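Local coordinates for DUF1116 domain-containing protein (Enterococcus faecalis, PDB 3CLQ) that is of unknown function but contains a region related to the AllG subunit of oxamate carbamoyltransferase, which hints at a role in carbamoyl-group chemistry, at residues T258-R270 with G276-I288. Numbering follows the deposited sequence.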
loop_
_atom_site.group_PDB
_atom_site.type_symbol
_atom_site.label_atom_id
_atom_site.label_comp_id
_atom_site.label_asym_id
_atom_site.label_seq_id
_atom_site.Cartn_x
_atom_site.Cartn_y
_atom_site.Cartn_z
ATOM N N THR B 258 -17.236 -6.571 22.924
ATOM C CA THR B 258 -16.071 -7.326 22.455
ATOM C C THR B 258 -16.312 -8.211 21.233
ATOM O O THR B 258 -15.415 -8.957 20.827
ATOM C CB THR B 258 -15.514 -8.167 23.558
ATOM O OG1 THR B 258 -16.531 -9.062 24.017
ATOM C CG2 THR B 258 -15.098 -7.274 24.696
ATOM N N THR B 259 -17.507 -8.112 20.653
ATOM C CA THR B 259 -17.906 -8.857 19.464
ATOM C C THR B 259 -19.083 -8.130 18.774
ATOM O O THR B 259 -20.077 -7.754 19.423
ATOM C CB THR B 259 -18.440 -10.284 19.839
ATOM O OG1 THR B 259 -17.395 -11.100 20.384
ATOM C CG2 THR B 259 -19.055 -10.983 18.623
HETATM N N MSE B 260 -19.000 -7.945 17.469
HETATM C CA MSE B 260 -20.184 -7.605 16.710
HETATM C C MSE B 260 -20.176 -8.570 15.557
HETATM O O MSE B 260 -19.158 -8.707 14.874
HETATM C CB MSE B 260 -20.180 -6.156 16.223
HETATM C CG MSE B 260 -20.434 -5.145 17.322
HETATM SE SE MSE B 260 -20.708 -3.285 16.696
HETATM C CE MSE B 260 -19.094 -3.238 15.571
ATOM N N CYS B 261 -21.290 -9.268 15.357
ATOM C CA CYS B 261 -21.349 -10.255 14.294
ATOM C C CYS B 261 -22.774 -10.513 13.868
ATOM O O CYS B 261 -23.722 -10.162 14.570
ATOM C CB CYS B 261 -20.680 -11.560 14.716
ATOM S SG CYS B 261 -21.462 -12.329 16.126
ATOM N N ARG B 262 -22.917 -11.123 12.699
ATOM C CA ARG B 262 -24.231 -11.366 12.142
ATOM C C ARG B 262 -24.204 -12.631 11.294
ATOM O O ARG B 262 -23.148 -13.032 10.804
ATOM C CB ARG B 262 -24.705 -10.162 11.326
ATOM C CG ARG B 262 -23.660 -9.599 10.437
ATOM C CD ARG B 262 -22.885 -8.489 11.116
ATOM N NE ARG B 262 -22.411 -7.535 10.120
ATOM C CZ ARG B 262 -21.234 -7.618 9.498
ATOM N NH1 ARG B 262 -20.896 -6.718 8.583
ATOM N NH2 ARG B 262 -20.392 -8.599 9.785
ATOM N N ASN B 263 -25.371 -13.263 11.156
ATOM C CA ASN B 263 -25.513 -14.522 10.423
ATOM C C ASN B 263 -26.585 -14.462 9.336
ATOM O O ASN B 263 -27.161 -15.483 8.980
ATOM C CB ASN B 263 -25.807 -15.693 11.382
ATOM C CG ASN B 263 -27.072 -15.486 12.193
ATOM O OD1 ASN B 263 -27.995 -14.796 11.767
ATOM N ND2 ASN B 263 -27.115 -16.078 13.373
ATOM N N GLY B 264 -26.864 -13.266 8.827
ATOM C CA GLY B 264 -27.798 -13.112 7.728
ATOM C C GLY B 264 -29.225 -13.034 8.212
ATOM O O GLY B 264 -30.136 -12.757 7.424
ATOM N N VAL B 265 -29.431 -13.287 9.502
ATOM C CA VAL B 265 -30.759 -13.216 10.087
ATOM C C VAL B 265 -30.729 -12.351 11.349
ATOM O O VAL B 265 -31.621 -11.532 11.566
ATOM C CB VAL B 265 -31.309 -14.635 10.426
ATOM C CG1 VAL B 265 -32.700 -14.557 11.028
ATOM C CG2 VAL B 265 -31.333 -15.530 9.196
ATOM N N GLU B 266 -29.710 -12.538 12.186
ATOM C CA GLU B 266 -29.619 -11.804 13.442
ATOM C C GLU B 266 -28.285 -11.118 13.654
ATOM O O GLU B 266 -27.235 -11.586 13.200
ATOM C CB GLU B 266 -29.833 -12.730 14.631
ATOM C CG GLU B 266 -31.240 -13.232 14.824
ATOM C CD GLU B 266 -31.502 -13.639 16.257
ATOM O OE1 GLU B 266 -30.695 -14.411 16.827
ATOM O OE2 GLU B 266 -32.514 -13.177 16.819
ATOM N N PHE B 267 -28.325 -10.016 14.389
ATOM C CA PHE B 267 -27.118 -9.345 14.829
ATOM C C PHE B 267 -26.883 -9.684 16.291
ATOM O O PHE B 267 -27.838 -9.748 17.097
ATOM C CB PHE B 267 -27.279 -7.856 14.685
ATOM C CG PHE B 267 -26.019 -7.156 14.525
ATOM C CD1 PHE B 267 -25.595 -6.752 13.269
ATOM C CD2 PHE B 267 -25.201 -6.913 15.622
ATOM C CE1 PHE B 267 -24.380 -6.092 13.120
ATOM C CE2 PHE B 267 -24.000 -6.253 15.470
ATOM C CZ PHE B 267 -23.604 -5.845 14.217
ATOM N N GLY B 268 -25.619 -9.912 16.637
ATOM C CA GLY B 268 -25.274 -10.379 17.962
ATOM C C GLY B 268 -23.960 -9.831 18.498
ATOM O O GLY B 268 -22.924 -9.819 17.812
ATOM N N ILE B 269 -23.996 -9.401 19.751
ATOM C CA ILE B 269 -22.832 -8.831 20.373
ATOM C C ILE B 269 -22.566 -9.458 21.729
ATOM O O ILE B 269 -23.428 -10.107 22.289
ATOM C CB ILE B 269 -22.975 -7.311 20.513
ATOM C CG1 ILE B 269 -24.050 -6.972 21.540
ATOM C CG2 ILE B 269 -23.299 -6.706 19.162
ATOM C CD1 ILE B 269 -24.081 -5.517 21.941
ATOM N N ARG B 270 -21.351 -9.264 22.236
ATOM C CA ARG B 270 -20.972 -9.699 23.566
ATOM C C ARG B 270 -20.392 -8.478 24.251
ATOM O O ARG B 270 -19.841 -7.614 23.572
ATOM C CB ARG B 270 -19.937 -10.803 23.453
ATOM C CG ARG B 270 -20.432 -11.938 22.588
ATOM C CD ARG B 270 -19.604 -13.155 22.794
ATOM N NE ARG B 270 -18.233 -12.850 22.415
ATOM C CZ ARG B 270 -17.215 -13.695 22.515
ATOM N NH1 ARG B 270 -17.404 -14.926 23.004
ATOM N NH2 ARG B 270 -16.009 -13.293 22.131
ATOM N N GLY B 276 -18.078 -14.566 28.806
ATOM C CA GLY B 276 -18.347 -15.855 28.171
ATOM C C GLY B 276 -18.983 -15.764 26.801
ATOM O O GLY B 276 -18.597 -14.928 25.968
ATOM N N ASN B 277 -19.959 -16.635 26.568
ATOM C CA ASN B 277 -20.698 -16.656 25.313
ATOM C C ASN B 277 -22.145 -16.219 25.518
ATOM O O ASN B 277 -23.051 -16.725 24.871
ATOM C CB ASN B 277 -20.595 -18.032 24.644
ATOM C CG ASN B 277 -19.156 -18.378 24.233
ATOM O OD1 ASN B 277 -18.380 -17.502 23.851
ATOM N ND2 ASN B 277 -18.806 -19.656 24.299
ATOM N N HIS B 278 -22.348 -15.282 26.441
ATOM C CA HIS B 278 -23.643 -14.620 26.625
ATOM C C HIS B 278 -23.893 -13.634 25.466
ATOM O O HIS B 278 -23.173 -12.647 25.309
ATOM C CB HIS B 278 -23.694 -13.898 27.974
ATOM C CG HIS B 278 -25.082 -13.703 28.493
ATOM N ND1 HIS B 278 -26.022 -12.922 27.843
ATOM C CD2 HIS B 278 -25.708 -14.212 29.584
ATOM C CE1 HIS B 278 -27.157 -12.941 28.519
ATOM N NE2 HIS B 278 -26.990 -13.712 29.582
ATOM N N TRP B 279 -24.907 -13.920 24.650
ATOM C CA TRP B 279 -25.144 -13.183 23.405
ATOM C C TRP B 279 -26.331 -12.247 23.549
ATOM O O TRP B 279 -27.314 -12.604 24.159
ATOM C CB TRP B 279 -25.474 -14.153 22.266
ATOM C CG TRP B 279 -24.345 -14.960 21.799
ATOM C CD1 TRP B 279 -24.053 -16.234 22.156
ATOM C CD2 TRP B 279 -23.325 -14.555 20.874
ATOM N NE1 TRP B 279 -22.915 -16.658 21.514
ATOM C CE2 TRP B 279 -22.447 -15.643 20.720
ATOM C CE3 TRP B 279 -23.069 -13.376 20.161
ATOM C CZ2 TRP B 279 -21.324 -15.586 19.880
ATOM C CZ3 TRP B 279 -21.968 -13.329 19.333
ATOM C CH2 TRP B 279 -21.106 -14.426 19.200
ATOM N N PHE B 280 -26.240 -11.061 22.968
ATOM C CA PHE B 280 -27.376 -10.168 22.881
ATOM C C PHE B 280 -27.683 -9.989 21.420
ATOM O O PHE B 280 -26.795 -9.660 20.636
ATOM C CB PHE B 280 -27.047 -8.840 23.543
ATOM C CG PHE B 280 -26.814 -8.968 25.011
ATOM C CD1 PHE B 280 -27.877 -8.957 25.890
ATOM C CD2 PHE B 280 -25.534 -9.150 25.510
ATOM C CE1 PHE B 280 -27.664 -9.104 27.253
ATOM C CE2 PHE B 280 -25.316 -9.299 26.874
ATOM C CZ PHE B 280 -26.383 -9.274 27.746
ATOM N N THR B 281 -28.941 -10.201 21.059
ATOM C CA THR B 281 -29.329 -10.462 19.681
ATOM C C THR B 281 -30.465 -9.571 19.217
ATOM O O THR B 281 -31.436 -9.309 19.953
ATOM C CB THR B 281 -29.783 -11.933 19.513
ATOM O OG1 THR B 281 -30.770 -12.273 20.518
ATOM C CG2 THR B 281 -28.582 -12.861 19.622
ATOM N N GLY B 282 -30.359 -9.098 17.986
ATOM C CA GLY B 282 -31.470 -8.378 17.394
ATOM C C GLY B 282 -31.560 -8.774 15.946
ATOM O O GLY B 282 -30.806 -9.622 15.487
ATOM N N PRO B 283 -32.470 -8.146 15.210
ATOM C CA PRO B 283 -32.641 -8.370 13.788
ATOM C C PRO B 283 -31.473 -7.791 13.007
ATOM O O PRO B 283 -31.086 -6.638 13.225
ATOM C CB PRO B 283 -33.908 -7.567 13.470
ATOM C CG PRO B 283 -34.580 -7.344 14.810
ATOM C CD PRO B 283 -33.415 -7.144 15.717
ATOM N N ALA B 284 -30.887 -8.585 12.123
ATOM C CA ALA B 284 -29.865 -8.057 11.238
ATOM C C ALA B 284 -30.543 -7.067 10.272
ATOM O O ALA B 284 -31.719 -7.233 9.945
ATOM C CB ALA B 284 -29.180 -9.177 10.490
ATOM N N GLN B 285 -29.787 -6.060 9.832
ATOM C CA GLN B 285 -30.293 -4.916 9.078
ATOM C C GLN B 285 -29.928 -4.934 7.586
ATOM O O GLN B 285 -29.030 -5.665 7.167
ATOM C CB GLN B 285 -29.692 -3.662 9.699
ATOM C CG GLN B 285 -30.000 -3.533 11.171
ATOM C CD GLN B 285 -31.467 -3.350 11.389
ATOM O OE1 GLN B 285 -32.056 -2.437 10.831
ATOM N NE2 GLN B 285 -32.074 -4.222 12.182
ATOM N N ARG B 286 -30.598 -4.116 6.782
ATOM C CA ARG B 286 -30.214 -3.990 5.385
ATOM C C ARG B 286 -28.954 -3.176 5.345
ATOM O O ARG B 286 -28.727 -2.356 6.225
ATOM C CB ARG B 286 -31.274 -3.254 4.578
ATOM C CG ARG B 286 -32.704 -3.677 4.860
ATOM C CD ARG B 286 -33.621 -3.307 3.692
ATOM N NE ARG B 286 -34.086 -4.477 2.941
ATOM C CZ ARG B 286 -33.369 -5.149 2.041
ATOM N NH1 ARG B 286 -32.127 -4.793 1.757
ATOM N NH2 ARG B 286 -33.895 -6.193 1.425
ATOM N N VAL B 287 -28.138 -3.416 4.322
ATOM C CA VAL B 287 -26.968 -2.608 4.040
ATOM C C VAL B 287 -27.256 -1.767 2.807
ATOM O O VAL B 287 -27.368 -2.307 1.710
ATOM C CB VAL B 287 -25.787 -3.499 3.670
ATOM C CG1 VAL B 287 -24.484 -2.822 4.024
ATOM C CG2 VAL B 287 -25.887 -4.836 4.359
ATOM N N ILE B 288 -27.380 -0.453 2.962
ATOM C CA ILE B 288 -27.712 0.375 1.797
ATOM C C ILE B 288 -26.496 1.143 1.272
ATOM O O ILE B 288 -25.756 1.750 2.048
ATOM C CB ILE B 288 -28.952 1.305 2.028
ATOM C CG1 ILE B 288 -28.543 2.655 2.628
ATOM C CG2 ILE B 288 -30.025 0.604 2.879
ATOM C CD1 ILE B 288 -29.459 3.844 2.216
#
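The six-membered ring of W279 is covered on one face by the aliphatic part of R270 and also meets T259 and C261. R270 CG is 4.0 Å from the centroid of that ring in a CH-pi contact. C261 comes in obliquely, its SG 3.4 Å from W279 CZ3, while the methyl CG2 of T259 touches the same carbon. With CG anti to its carbonyl carbon (chi1 -71°), W279 reaches across strand 266-271 to T259 and C261 of strand 257-263, and E98 accepts a hydrogen bond from its NE1. A bend at chi3 (-61°) carries the R270 guanidinium back to T259, where NE donates to OG1 at 2.8 Å. The underlying frame is an antiparallel beta hairpin of strands 266-271 and 280-283, with 257-263 as the next strand of the meander. F267 and G282 exchange both backbone hydrogen bonds, and so do I269 and F280. G268 pairs with T281 between them, its O at the edge of the W279 ring; a CB on G268 would come tight against W279 CE3. On the sheet face away from W279, I269 CG1 packs against F280 CB at 4.1 Å, and helix 407-419 covers both residues. Beyond P283 the pairing extends by one bond, A284 N to V265 O (3.1 Å). Between strands 257-263 and 266-271, N263 OD1 accepts from V265 N in an Asx turn, and a second bond from E266 N makes the pair an Asx motif.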